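Local coordinates for protein amidase, hydantoinase/carbamoylase family (Burkholderia ambifaria, PDB 5TP4) that probably hydrolyses N-carbamoyl-L-amino acids, as a member of the peptidase M20 family that binds two zinc ions per subunit, at residues Ala220-Asp225 against Gln302-Glu307; Val226-Val231 against Val323-Asp328; Ala232-Thr237 against Ser281-Ala286; Gly276-Ser281 against Asp288-Val293. One frame throughout, in Å; residues are numbered along the deposited sequence.

Contact 1: Ala220-Asp225 against Gln302-Glu307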
loop_
_atom_site.group_PDB
_atom_site.type_symbol
_atom_site.label_atom_id
_atom_site.label_comp_id
_atom_site.label_asym_id
_atom_site.label_seq_id
_atom_site.Cartn_x
_atom_site.Cartn_y
_atom_site.Cartn_z
ATOM N N ALA B 220 22.612 -10.877 -10.296
ATOM C CA ALA B 220 22.023 -11.676 -9.220
ATOM C C ALA B 220 20.863 -10.895 -8.606
ATOM O O ALA B 220 20.964 -9.680 -8.398
ATOM C CB ALA B 220 23.057 -12.001 -8.145
ATOM N N ILE B 221 19.745 -11.585 -8.356
ATOM C CA ILE B 221 18.499 -10.957 -7.920
ATOM C C ILE B 221 17.989 -11.699 -6.690
ATOM O O ILE B 221 17.968 -12.936 -6.671
ATOM C CB ILE B 221 17.416 -11.000 -9.014
ATOM C CG1 ILE B 221 17.945 -10.499 -10.360
ATOM C CG2 ILE B 221 16.172 -10.176 -8.575
ATOM C CD1 ILE B 221 16.946 -10.705 -11.488
ATOM N N ARG B 222 17.522 -10.947 -5.694
ATOM C CA ARG B 222 16.751 -11.498 -4.589
ATOM C C ARG B 222 15.447 -10.725 -4.470
ATOM O O ARG B 222 15.435 -9.495 -4.567
ATOM C CB ARG B 222 17.508 -11.412 -3.250
ATOM C CG ARG B 222 18.905 -11.999 -3.346
ATOM C CD ARG B 222 18.852 -13.512 -3.425
ATOM N NE ARG B 222 20.203 -14.090 -3.381
ATOM C CZ ARG B 222 20.933 -14.416 -4.450
ATOM N NH1 ARG B 222 20.452 -14.240 -5.677
ATOM N NH2 ARG B 222 22.153 -14.925 -4.294
ATOM N N TRP B 223 14.363 -11.452 -4.244
ATOM C CA TRP B 223 13.074 -10.867 -3.898
ATOM C C TRP B 223 12.754 -11.253 -2.467
ATOM O O TRP B 223 12.826 -12.434 -2.116
ATOM C CB TRP B 223 11.974 -11.384 -4.815
ATOM C CG TRP B 223 11.845 -10.646 -6.100
ATOM C CD1 TRP B 223 12.664 -9.669 -6.584
ATOM C CD2 TRP B 223 10.790 -10.805 -7.052
ATOM N NE1 TRP B 223 12.179 -9.205 -7.800
ATOM C CE2 TRP B 223 11.032 -9.892 -8.105
ATOM C CE3 TRP B 223 9.673 -11.642 -7.126
ATOM C CZ2 TRP B 223 10.186 -9.787 -9.208
ATOM C CZ3 TRP B 223 8.828 -11.530 -8.225
ATOM C CH2 TRP B 223 9.097 -10.618 -9.253
ATOM N N LEU B 224 12.420 -10.259 -1.655
ATOM C CA LEU B 224 12.152 -10.457 -0.241
ATOM C C LEU B 224 10.748 -9.958 0.070
ATOM O O LEU B 224 10.243 -9.027 -0.563
ATOM C CB LEU B 224 13.176 -9.700 0.625
ATOM C CG LEU B 224 14.660 -9.872 0.253
ATOM C CD1 LEU B 224 15.530 -9.097 1.237
ATOM C CD2 LEU B 224 15.027 -11.301 0.291
ATOM N N ASP B 225 10.123 -10.607 1.037
ATOM C CA ASP B 225 8.897 -10.128 1.657
ATOM C C ASP B 225 9.243 -9.704 3.068
ATOM O O ASP B 225 9.839 -10.488 3.820
ATOM C CB ASP B 225 7.824 -11.217 1.724
ATOM C CG ASP B 225 7.350 -11.657 0.373
ATOM O OD1 ASP B 225 7.262 -10.820 -0.534
ATOM O OD2 ASP B 225 7.047 -12.853 0.229
ATOM N N GLN B 302 27.744 -10.768 -3.165
ATOM C CA GLN B 302 27.487 -9.395 -2.736
ATOM C C GLN B 302 25.994 -9.135 -2.548
ATOM O O GLN B 302 25.609 -8.384 -1.643
ATOM C CB GLN B 302 28.062 -8.393 -3.737
ATOM C CG GLN B 302 29.585 -8.327 -3.797
ATOM C CD GLN B 302 30.228 -8.112 -2.438
ATOM O OE1 GLN B 302 29.892 -7.176 -1.706
ATOM N NE2 GLN B 302 31.156 -8.994 -2.089
ATOM N N VAL B 303 25.133 -9.687 -3.414
ATOM C CA VAL B 303 23.704 -9.476 -3.165
ATOM C C VAL B 303 23.298 -10.188 -1.879
ATOM O O VAL B 303 22.496 -9.670 -1.099
ATOM C CB VAL B 303 22.830 -9.866 -4.389
ATOM C CG1 VAL B 303 22.517 -11.378 -4.472
ATOM C CG2 VAL B 303 21.530 -9.099 -4.364
ATOM N N ASP B 304 23.892 -11.348 -1.594
ATOM C CA ASP B 304 23.621 -12.011 -0.321
ATOM C C ASP B 304 24.123 -11.166 0.848
ATOM O O ASP B 304 23.477 -11.090 1.905
ATOM C CB ASP B 304 24.271 -13.401 -0.310
ATOM C CG ASP B 304 23.556 -14.392 -1.214
ATOM O OD1 ASP B 304 22.410 -14.105 -1.614
ATOM O OD2 ASP B 304 24.136 -15.466 -1.512
ATOM N N ALA B 305 25.262 -10.498 0.668
ATOM C CA ALA B 305 25.774 -9.632 1.723
ATOM C C ALA B 305 24.831 -8.466 1.972
ATOM O O ALA B 305 24.596 -8.094 3.128
ATOM C CB ALA B 305 27.168 -9.120 1.362
ATOM N N MET B 306 24.283 -7.883 0.902
ATOM C CA MET B 306 23.275 -6.839 1.060
ATOM C C MET B 306 22.070 -7.364 1.841
ATOM O O MET B 306 21.556 -6.679 2.733
ATOM C CB MET B 306 22.860 -6.306 -0.320
ATOM C CG MET B 306 24.003 -5.684 -1.083
ATOM S SD MET B 306 23.503 -5.337 -2.815
ATOM C CE MET B 306 22.177 -4.191 -2.494
ATOM N N GLU B 307 21.619 -8.590 1.529
ATOM C CA GLU B 307 20.490 -9.174 2.246
ATOM C C GLU B 307 20.793 -9.308 3.731
ATOM O O GLU B 307 19.966 -8.965 4.587
ATOM C CB GLU B 307 20.141 -10.552 1.673
ATOM C CG GLU B 307 18.994 -11.165 2.442
ATOM C CD GLU B 307 18.581 -12.512 1.934
ATOM O OE1 GLU B 307 18.631 -12.724 0.708
ATOM O OE2 GLU B 307 18.186 -13.338 2.783
#
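R222 and V303 join the long central strand 212-229 to helix 300-321, a helix-on-sheet layer in the alpha/beta lid domain of an M20-family enzyme. The arrangement illustrates how an arginine can be gripped on its face and its edge at once. V303 CG1 sits 3.4 Å above the R222 guanidinium plane, over its centre, while the carboxylate of D304 comes in at the edge. The arginine chain folds at its second torsion (chi2 -73°), which lays the guanidinium under the valine methyl. In one of the two modelled conformers of D304, R222 grips the acid side-on, NE and NH2 both closing on one oxygen through bent bonds (about 137°): R222 NE to D304 OD1 is 2.8 Å and R222 NH2 to the same OD1 is also 2.8 Å, the two planes lying 55° apart. R222 NH1 turns back to its own strand and donates to I221 O at 3.0 Å, which helps fix the rotation of the group. D300 gives NH2 a further salt bridge. E307, whose OE2 pairs with R311, reaches extended from the helix toward the strand. Its other oxygen, OE1, lies 3.9 Å from the L224 methyl CD2.

Contact 2: Val226-Val231 against Val323-Asp328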
loop_
_atom_site.group_PDB
_atom_site.type_symbol
_atom_site.label_atom_id
_atom_site.label_comp_id
_atom_site.label_asym_id
_atom_site.label_seq_id
_atom_site.Cartn_x
_atom_site.Cartn_y
_atom_site.Cartn_z
ATOM N N VAL B 226 8.839 -8.495 3.442
ATOM C CA VAL B 226 9.079 -7.980 4.778
ATOM C C VAL B 226 7.733 -7.708 5.434
ATOM O O VAL B 226 6.846 -7.106 4.817
ATOM C CB VAL B 226 9.932 -6.699 4.754
ATOM C CG1 VAL B 226 10.232 -6.273 6.165
ATOM C CG2 VAL B 226 11.232 -6.920 3.979
ATOM N N ARG B 227 7.601 -8.114 6.694
ATOM C CA ARG B 227 6.412 -7.800 7.465
ATOM C C ARG B 227 6.832 -7.232 8.812
ATOM O O ARG B 227 7.617 -7.848 9.538
ATOM C CB ARG B 227 5.532 -9.032 7.633
ATOM C CG ARG B 227 4.206 -8.727 8.294
ATOM C CD ARG B 227 3.275 -9.900 8.047
ATOM N NE ARG B 227 1.900 -9.624 8.462
ATOM C CZ ARG B 227 0.926 -10.525 8.390
ATOM N NH1 ARG B 227 1.198 -11.743 7.928
ATOM N NH2 ARG B 227 -0.307 -10.215 8.776
ATOM N N VAL B 228 6.306 -6.059 9.149
ATOM C CA VAL B 228 6.618 -5.395 10.409
ATOM C C VAL B 228 5.353 -5.378 11.255
ATOM O O VAL B 228 4.288 -4.975 10.775
ATOM C CB VAL B 228 7.136 -3.963 10.176
ATOM C CG1 VAL B 228 7.584 -3.346 11.486
ATOM C CG2 VAL B 228 8.287 -3.983 9.164
ATOM N N THR B 229 5.465 -5.822 12.499
ATOM C CA THR B 229 4.317 -5.936 13.389
ATOM C C THR B 229 4.486 -4.987 14.561
ATOM O O THR B 229 5.524 -4.993 15.231
ATOM C CB THR B 229 4.153 -7.374 13.897
ATOM O OG1 THR B 229 4.078 -8.259 12.779
ATOM C CG2 THR B 229 2.885 -7.501 14.696
ATOM N N GLY B 230 3.461 -4.182 14.818
ATOM C CA GLY B 230 3.453 -3.320 15.985
ATOM C C GLY B 230 2.131 -3.472 16.706
ATOM O O GLY B 230 1.585 -4.560 16.821
ATOM N N VAL B 231 1.619 -2.352 17.204
ATOM C CA VAL B 231 0.382 -2.348 17.974
ATOM C C VAL B 231 -0.535 -1.312 17.339
ATOM O O VAL B 231 -0.182 -0.127 17.279
ATOM C CB VAL B 231 0.631 -2.046 19.455
ATOM C CG1 VAL B 231 -0.701 -1.830 20.196
ATOM C CG2 VAL B 231 1.442 -3.198 20.087
ATOM N N VAL B 323 9.050 -3.047 17.844
ATOM C CA VAL B 323 8.198 -3.756 16.889
ATOM C C VAL B 323 8.910 -5.048 16.523
ATOM O O VAL B 323 10.031 -5.293 16.980
ATOM C CB VAL B 323 7.867 -2.919 15.624
ATOM C CG1 VAL B 323 7.108 -1.637 16.008
ATOM C CG2 VAL B 323 9.108 -2.576 14.821
ATOM N N GLN B 324 8.258 -5.890 15.732
ATOM C CA GLN B 324 8.836 -7.145 15.265
ATOM C C GLN B 324 8.917 -7.100 13.748
ATOM O O GLN B 324 8.093 -6.459 13.091
ATOM C CB GLN B 324 8.003 -8.365 15.688
ATOM C CG GLN B 324 7.732 -8.495 17.203
ATOM C CD GLN B 324 6.569 -7.607 17.680
ATOM O OE1 GLN B 324 5.496 -7.579 17.070
ATOM N NE2 GLN B 324 6.790 -6.873 18.771
ATOM N N VAL B 325 9.918 -7.776 13.187
ATOM C CA VAL B 325 10.091 -7.771 11.740
ATOM C C VAL B 325 10.459 -9.177 11.306
ATOM O O VAL B 325 11.228 -9.877 11.974
ATOM C CB VAL B 325 11.127 -6.724 11.261
ATOM C CG1 VAL B 325 12.527 -6.979 11.862
ATOM C CG2 VAL B 325 11.160 -6.675 9.717
ATOM N N ALA B 326 9.842 -9.615 10.219
ATOM C CA ALA B 326 10.147 -10.899 9.614
ATOM C C ALA B 326 10.497 -10.675 8.154
ATOM O O ALA B 326 9.816 -9.920 7.465
ATOM C CB ALA B 326 8.962 -11.844 9.740
ATOM N N ILE B 327 11.561 -11.326 7.681
ATOM C CA ILE B 327 12.041 -11.129 6.318
ATOM C C ILE B 327 12.191 -12.494 5.675
ATOM O O ILE B 327 12.952 -13.341 6.166
ATOM C CB ILE B 327 13.374 -10.367 6.273
ATOM C CG1 ILE B 327 13.188 -8.954 6.838
ATOM C CG2 ILE B 327 13.919 -10.351 4.852
ATOM C CD1 ILE B 327 14.488 -8.200 7.033
ATOM N N ASP B 328 11.457 -12.714 4.592
ATOM C CA ASP B 328 11.456 -13.986 3.884
ATOM C C ASP B 328 11.926 -13.756 2.460
ATOM O O ASP B 328 11.491 -12.809 1.802
ATOM C CB ASP B 328 10.055 -14.621 3.878
ATOM C CG ASP B 328 9.601 -15.065 5.262
ATOM O OD1 ASP B 328 10.388 -15.704 5.996
ATOM O OD2 ASP B 328 8.446 -14.770 5.614
#
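An antiparallel ladder in the sheet of the lid domain pairs V226-T229, on the central strand, with Q324-I327, on a strand at the sheet's margin within this chain. It shows how a regular register sorts side chains between two faces. R227 and A326 form one hydrogen-bonded pair, with R227 N to A326 O at 3.0 Å and A326 N to R227 O at 2.9 Å. T229 and Q324 form the next, T229 N reaching Q324 O at 2.8 Å. Between them, V228 and V325 are a non-hydrogen-bonded pair, accompanied by a CA-H...O contact from V228 CA to Q324 O at 3.2 Å. V226, V228, V325 and I327 project from one face, with V323 reaching in beside them from the strand's start. V325 CG2, anti to its own nitrogen, leans across to V226 CG1 at 3.7 Å, and V228 CG1 meets V323 CG2, also at 3.7 Å. V226 and I327 instead stand next to each other in like direction, with V226 CG2 4.0 Å from I327 CG1. Helix 300-321 covers this apolar face through C314 and A318, and helix 246-262 adds cover over V228. Strand 212-229, helix 246-262, strands 269-277 and 288-297, helix 300-321 and strand 324-337 follow the beta-alpha-beta-beta-alpha-beta order of a ferredoxin-like fold.

Contact 3: Ala232-Thr237 against Ser281-Ala286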
loop_
_atom_site.group_PDB
_atom_site.type_symbol
_atom_site.label_atom_id
_atom_site.label_comp_id
_atom_site.label_asym_id
_atom_site.label_seq_id
_atom_site.Cartn_x
_atom_site.Cartn_y
_atom_site.Cartn_z
ATOM N N ALA B 232 -1.755 -1.714 16.954
ATOM C CA ALA B 232 -2.642 -0.831 16.172
ATOM C C ALA B 232 -3.634 -0.087 17.076
ATOM O O ALA B 232 -4.826 -0.387 17.141
ATOM C CB ALA B 232 -3.360 -1.620 15.080
ATOM N N ALA B 233 -3.133 0.963 17.707
ATOM C CA ALA B 233 -3.786 1.706 18.768
ATOM C C ALA B 233 -4.346 3.001 18.192
ATOM O O ALA B 233 -4.000 3.412 17.084
ATOM C CB ALA B 233 -2.789 1.973 19.905
ATOM N N HIS B 234 -5.231 3.637 18.942
ATOM C CA HIS B 234 -5.914 4.812 18.415
ATOM C C HIS B 234 -4.962 6.009 18.265
ATOM O O HIS B 234 -4.176 6.323 19.168
ATOM C CB HIS B 234 -7.083 5.155 19.338
ATOM C CG HIS B 234 -8.037 6.160 18.776
ATOM N ND1 HIS B 234 -7.794 7.515 18.810
ATOM C CD2 HIS B 234 -9.269 6.013 18.230
ATOM C CE1 HIS B 234 -8.815 8.159 18.281
ATOM N NE2 HIS B 234 -9.727 7.273 17.921
ATOM N N ALA B 235 -5.070 6.697 17.115
ATOM C CA ALA B 235 -4.188 7.812 16.750
ATOM C C ALA B 235 -4.329 9.028 17.652
ATOM O O ALA B 235 -3.428 9.877 17.668
ATOM C CB ALA B 235 -4.453 8.266 15.310
ATOM N N GLY B 236 -5.434 9.154 18.376
ATOM C CA GLY B 236 -5.632 10.321 19.223
ATOM C C GLY B 236 -5.480 10.035 20.708
ATOM O O GLY B 236 -5.073 10.917 21.463
ATOM N N THR B 237 -5.813 8.821 21.150
ATOM C CA THR B 237 -5.780 8.497 22.580
ATOM C C THR B 237 -4.424 7.980 23.052
ATOM O O THR B 237 -4.248 7.766 24.257
ATOM C CB THR B 237 -6.810 7.412 22.930
ATOM O OG1 THR B 237 -6.368 6.188 22.336
ATOM C CG2 THR B 237 -8.201 7.757 22.406
ATOM N N SER B 281 -6.681 2.226 8.868
ATOM C CA SER B 281 -7.618 3.332 8.984
ATOM C C SER B 281 -6.841 4.583 9.364
ATOM O O SER B 281 -5.758 4.518 9.949
ATOM C CB SER B 281 -8.738 3.049 9.991
ATOM O OG SER B 281 -8.235 2.727 11.267
ATOM N N ARG B 282 -7.389 5.738 8.966
ATOM C CA ARG B 282 -6.659 6.995 9.128
ATOM C C ARG B 282 -6.339 7.306 10.581
ATOM O O ARG B 282 -5.322 7.953 10.869
ATOM C CB ARG B 282 -7.469 8.155 8.557
ATOM C CG ARG B 282 -7.666 8.107 7.069
ATOM C CD ARG B 282 -8.662 9.187 6.680
ATOM N NE ARG B 282 -8.746 9.328 5.238
ATOM C CZ ARG B 282 -7.997 10.163 4.530
ATOM N NH1 ARG B 282 -7.102 10.934 5.143
ATOM N NH2 ARG B 282 -8.140 10.216 3.211
ATOM N N ASN B 283 -7.203 6.907 11.515
ATOM C CA ASN B 283 -6.988 7.265 12.912
ATOM C C ASN B 283 -6.544 6.066 13.750
ATOM O O ASN B 283 -6.785 6.022 14.960
ATOM C CB ASN B 283 -8.233 7.916 13.509
ATOM C CG ASN B 283 -9.452 7.028 13.457
ATOM O OD1 ASN B 283 -9.461 5.987 12.777
ATOM N ND2 ASN B 283 -10.505 7.442 14.180
ATOM N N THR B 284 -5.871 5.114 13.121
ATOM C CA THR B 284 -5.301 3.973 13.825
ATOM C C THR B 284 -3.826 3.848 13.478
ATOM O O THR B 284 -3.461 3.827 12.296
ATOM C CB THR B 284 -6.050 2.692 13.465
ATOM O OG1 THR B 284 -7.451 2.895 13.709
ATOM C CG2 THR B 284 -5.583 1.549 14.351
ATOM N N ILE B 285 -2.986 3.768 14.516
ATOM C CA ILE B 285 -1.571 3.458 14.321
ATOM C C ILE B 285 -1.410 2.148 13.557
ATOM O O ILE B 285 -2.124 1.165 13.802
ATOM C CB ILE B 285 -0.882 3.397 15.696
ATOM C CG1 ILE B 285 -0.988 4.771 16.376
ATOM C CG2 ILE B 285 0.594 2.871 15.586
ATOM C CD1 ILE B 285 -0.847 4.706 17.891
ATOM N N ALA B 286 -0.445 2.123 12.633
ATOM C CA ALA B 286 -0.159 0.911 11.865
ATOM C C ALA B 286 0.391 -0.176 12.780
ATOM O O ALA B 286 1.404 0.028 13.455
ATOM C CB ALA B 286 0.836 1.218 10.745
#
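Two backbone bonds tie the loops A232-T237 and S281-A286 together: I285 N to A233 O at 2.8 Å, and A235 N to N283 O, again 2.8 Å. In the second, A235 N lies above the N283 carbonyl plane, 51° out of it. The same N283 oxygen sits over one face of the H234 imidazole, 4.0 Å above its plane, and touches A235 CB at 3.3 Å. I285 lies along A233, its CB, CG1 and CD1 close to the A233 carbonyl oxygen and CD1 3.9 Å from A233 CB.

What positions these groups lies one shell further out. H234 swings its ring away from the backbone nitrogen (chi1 -168°), and ND1 then accepts from G236 N at 2.9 Å and, weakly, from T237 N, so the ring is held against its own turn. Across from it, a type I turn from S281 to T284 presents the N283 carbonyl, while N283 ND2 binds a MES molecule, probably from the crystallisation liquor. H234 packs on G363 of the second subunit, consistent with the lid-domain histidine that in related M20 enzymes reaches the partner's active site. The first loop leads from strand 212-229 toward helix 246-262 and the second links strands 269-277 and 288-297, with A286 bonded through its backbone to A246 at the helix start.

Contact 4: Gly276-Ser281 against Asp288-Val293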
loop_
_atom_site.group_PDB
_atom_site.type_symbol
_atom_site.label_atom_id
_atom_site.label_comp_id
_atom_site.label_asym_id
_atom_site.label_seq_id
_atom_site.Cartn_x
_atom_site.Cartn_y
_atom_site.Cartn_z
ATOM N N GLY B 276 2.293 -1.619 1.879
ATOM C CA GLY B 276 0.986 -1.213 2.360
ATOM C C GLY B 276 0.833 -1.426 3.847
ATOM O O GLY B 276 1.428 -2.338 4.433
ATOM N N ILE B 277 0.009 -0.586 4.452
ATOM C CA ILE B 277 -0.460 -0.794 5.814
ATOM C C ILE B 277 -1.716 -1.636 5.719
ATOM O O ILE B 277 -2.671 -1.245 5.038
ATOM C CB ILE B 277 -0.749 0.548 6.505
ATOM C CG1 ILE B 277 0.527 1.394 6.585
ATOM C CG2 ILE B 277 -1.340 0.311 7.901
ATOM C CD1 ILE B 277 0.273 2.814 7.071
ATOM N N ARG B 278 -1.719 -2.791 6.383
ATOM C CA ARG B 278 -2.854 -3.700 6.340
ATOM C C ARG B 278 -3.913 -3.351 7.384
ATOM O O ARG B 278 -3.612 -2.832 8.459
ATOM C CB ARG B 278 -2.374 -5.139 6.547
ATOM C CG ARG B 278 -1.405 -5.636 5.468
ATOM C CD ARG B 278 -1.109 -7.132 5.654
ATOM N NE ARG B 278 -2.332 -7.909 5.859
ATOM C CZ ARG B 278 -2.913 -8.654 4.924
ATOM N NH1 ARG B 278 -2.373 -8.746 3.713
ATOM N NH2 ARG B 278 -4.029 -9.316 5.200
ATOM N N ASN B 279 -5.172 -3.675 7.062
ATOM C CA ASN B 279 -6.307 -3.393 7.942
ATOM C C ASN B 279 -6.270 -1.947 8.431
ATOM O O ASN B 279 -6.416 -1.650 9.619
ATOM C CB ASN B 279 -6.346 -4.385 9.105
ATOM C CG ASN B 279 -6.575 -5.803 8.616
ATOM O OD1 ASN B 279 -7.658 -6.121 8.134
ATOM N ND2 ASN B 279 -5.545 -6.642 8.682
ATOM N N ALA B 280 -6.085 -1.041 7.477
ATOM C CA ALA B 280 -5.660 0.328 7.761
ATOM C C ALA B 280 -6.847 1.268 7.956
ATOM O O ALA B 280 -7.884 1.123 7.307
ATOM C CB ALA B 280 -4.798 0.832 6.602
ATOM N N SER B 281 -6.681 2.226 8.868
ATOM C CA SER B 281 -7.618 3.332 8.984
ATOM C C SER B 281 -6.841 4.583 9.364
ATOM O O SER B 281 -5.758 4.518 9.949
ATOM C CB SER B 281 -8.738 3.049 9.991
ATOM O OG SER B 281 -8.235 2.727 11.267
ATOM N N ASP B 288 0.542 -3.454 11.323
ATOM C CA ASP B 288 0.840 -4.552 10.396
ATOM C C ASP B 288 1.183 -3.923 9.053
ATOM O O ASP B 288 0.292 -3.407 8.365
ATOM C CB ASP B 288 -0.368 -5.500 10.278
ATOM C CG ASP B 288 -0.085 -6.751 9.465
ATOM O OD1 ASP B 288 1.066 -6.972 9.044
ATOM O OD2 ASP B 288 -1.050 -7.530 9.241
ATOM N N VAL B 289 2.465 -3.931 8.697
ATOM C CA VAL B 289 2.943 -3.301 7.470
ATOM C C VAL B 289 3.717 -4.345 6.690
ATOM O O VAL B 289 4.549 -5.058 7.265
ATOM C CB VAL B 289 3.852 -2.093 7.747
ATOM C CG1 VAL B 289 4.342 -1.507 6.420
ATOM C CG2 VAL B 289 3.111 -1.020 8.583
ATOM N N THR B 290 3.441 -4.450 5.398
ATOM C CA THR B 290 4.198 -5.344 4.528
ATOM C C THR B 290 4.833 -4.525 3.415
ATOM O O THR B 290 4.248 -3.558 2.930
ATOM C CB THR B 290 3.326 -6.456 3.914
ATOM O OG1 THR B 290 2.231 -5.881 3.182
ATOM C CG2 THR B 290 2.816 -7.436 5.010
ATOM N N PHE B 291 6.042 -4.903 3.014
ATOM C CA PHE B 291 6.579 -4.338 1.790
ATOM C C PHE B 291 7.491 -5.372 1.152
ATOM O O PHE B 291 7.907 -6.330 1.804
ATOM C CB PHE B 291 7.309 -3.022 2.053
ATOM C CG PHE B 291 8.439 -3.110 3.037
ATOM C CD1 PHE B 291 8.208 -2.968 4.399
ATOM C CD2 PHE B 291 9.749 -3.255 2.594
ATOM C CE1 PHE B 291 9.276 -2.997 5.309
ATOM C CE2 PHE B 291 10.816 -3.289 3.495
ATOM C CZ PHE B 291 10.586 -3.146 4.848
ATOM N N THR B 292 7.767 -5.192 -0.138
ATOM C CA THR B 292 8.653 -6.097 -0.861
ATOM C C THR B 292 9.983 -5.404 -1.112
ATOM O O THR B 292 10.069 -4.172 -1.166
ATOM C CB THR B 292 8.065 -6.561 -2.205
ATOM O OG1 THR B 292 7.865 -5.431 -3.075
ATOM C CG2 THR B 292 6.749 -7.288 -1.983
ATOM N N VAL B 293 11.036 -6.205 -1.249
ATOM C CA VAL B 293 12.351 -5.688 -1.604
ATOM C C VAL B 293 12.849 -6.458 -2.812
ATOM O O VAL B 293 12.835 -7.692 -2.814
ATOM C CB VAL B 293 13.370 -5.814 -0.449
ATOM C CG1 VAL B 293 14.676 -5.265 -0.897
ATOM C CG2 VAL B 293 12.902 -5.017 0.773
HETATM O O HOH W 1 -2.320 -2.189 10.729
HETATM O O HOH W 2 -3.411 -6.855 10.006
#
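D288 OD2 gathers several partners beside R278: a water that donates to it at 2.6 Å, a salt bridge from R227, and a long one from R278 NE at 3.6 Å. The D288 carboxylate runs beside the R278 chain, in the same direction, with carboxylate and guanidinium planes 41° apart. D288 keeps CG anti to its backbone nitrogen (chi1 -173°), which carries the acid over to the arginine's aliphatic part, and R278 CD comes within 3.6 Å of D288 OD2. R278 NE is buried here without a hydrogen-bond partner, so its tie to the aspartate is probably mainly electrostatic. The backbones are more firmly joined. R278 N donates to D288 O at 2.9 Å, and G276 N to T290 O at 2.9 Å, with T290 N returning a bond to G276 O. A second water bridges the two backbones, donating to R278 O at 2.7 Å and weakly accepting from D288 N. On the other face I277 CG1 meets V289 CG2 at 4.1 Å beneath helix 246-262. I277 also makes backbone hydrogen bonds to the second subunit. The whole is a beta hairpin whose outer strand meets the second subunit near its G273, consistent with the strand-to-strand pairing seen in M20 dimerisation domains.

In the fold
All four contacts lie in the lid domain, on the same side of the chain's centre and away from the zinc site. Contacts 1 and 2 share strand 212-229: contact 1 uses its middle against helix 300-321, contact 2 its end against strand 324-337. Contact 4 lies on strand 288-297, which neighbours 212-229, and on 269-277 beyond it. Contacts 2 and 4 are about 10 Å apart between centres, contacts 1 and 3 about 33 Å. Along the chain, contacts 3 and 4 fall between the segments of contacts 1 and 2, and share S281. Contacts 1, 3 and 4 also touch the second subunit, so the interface draws on both this sheet and the loops at its end.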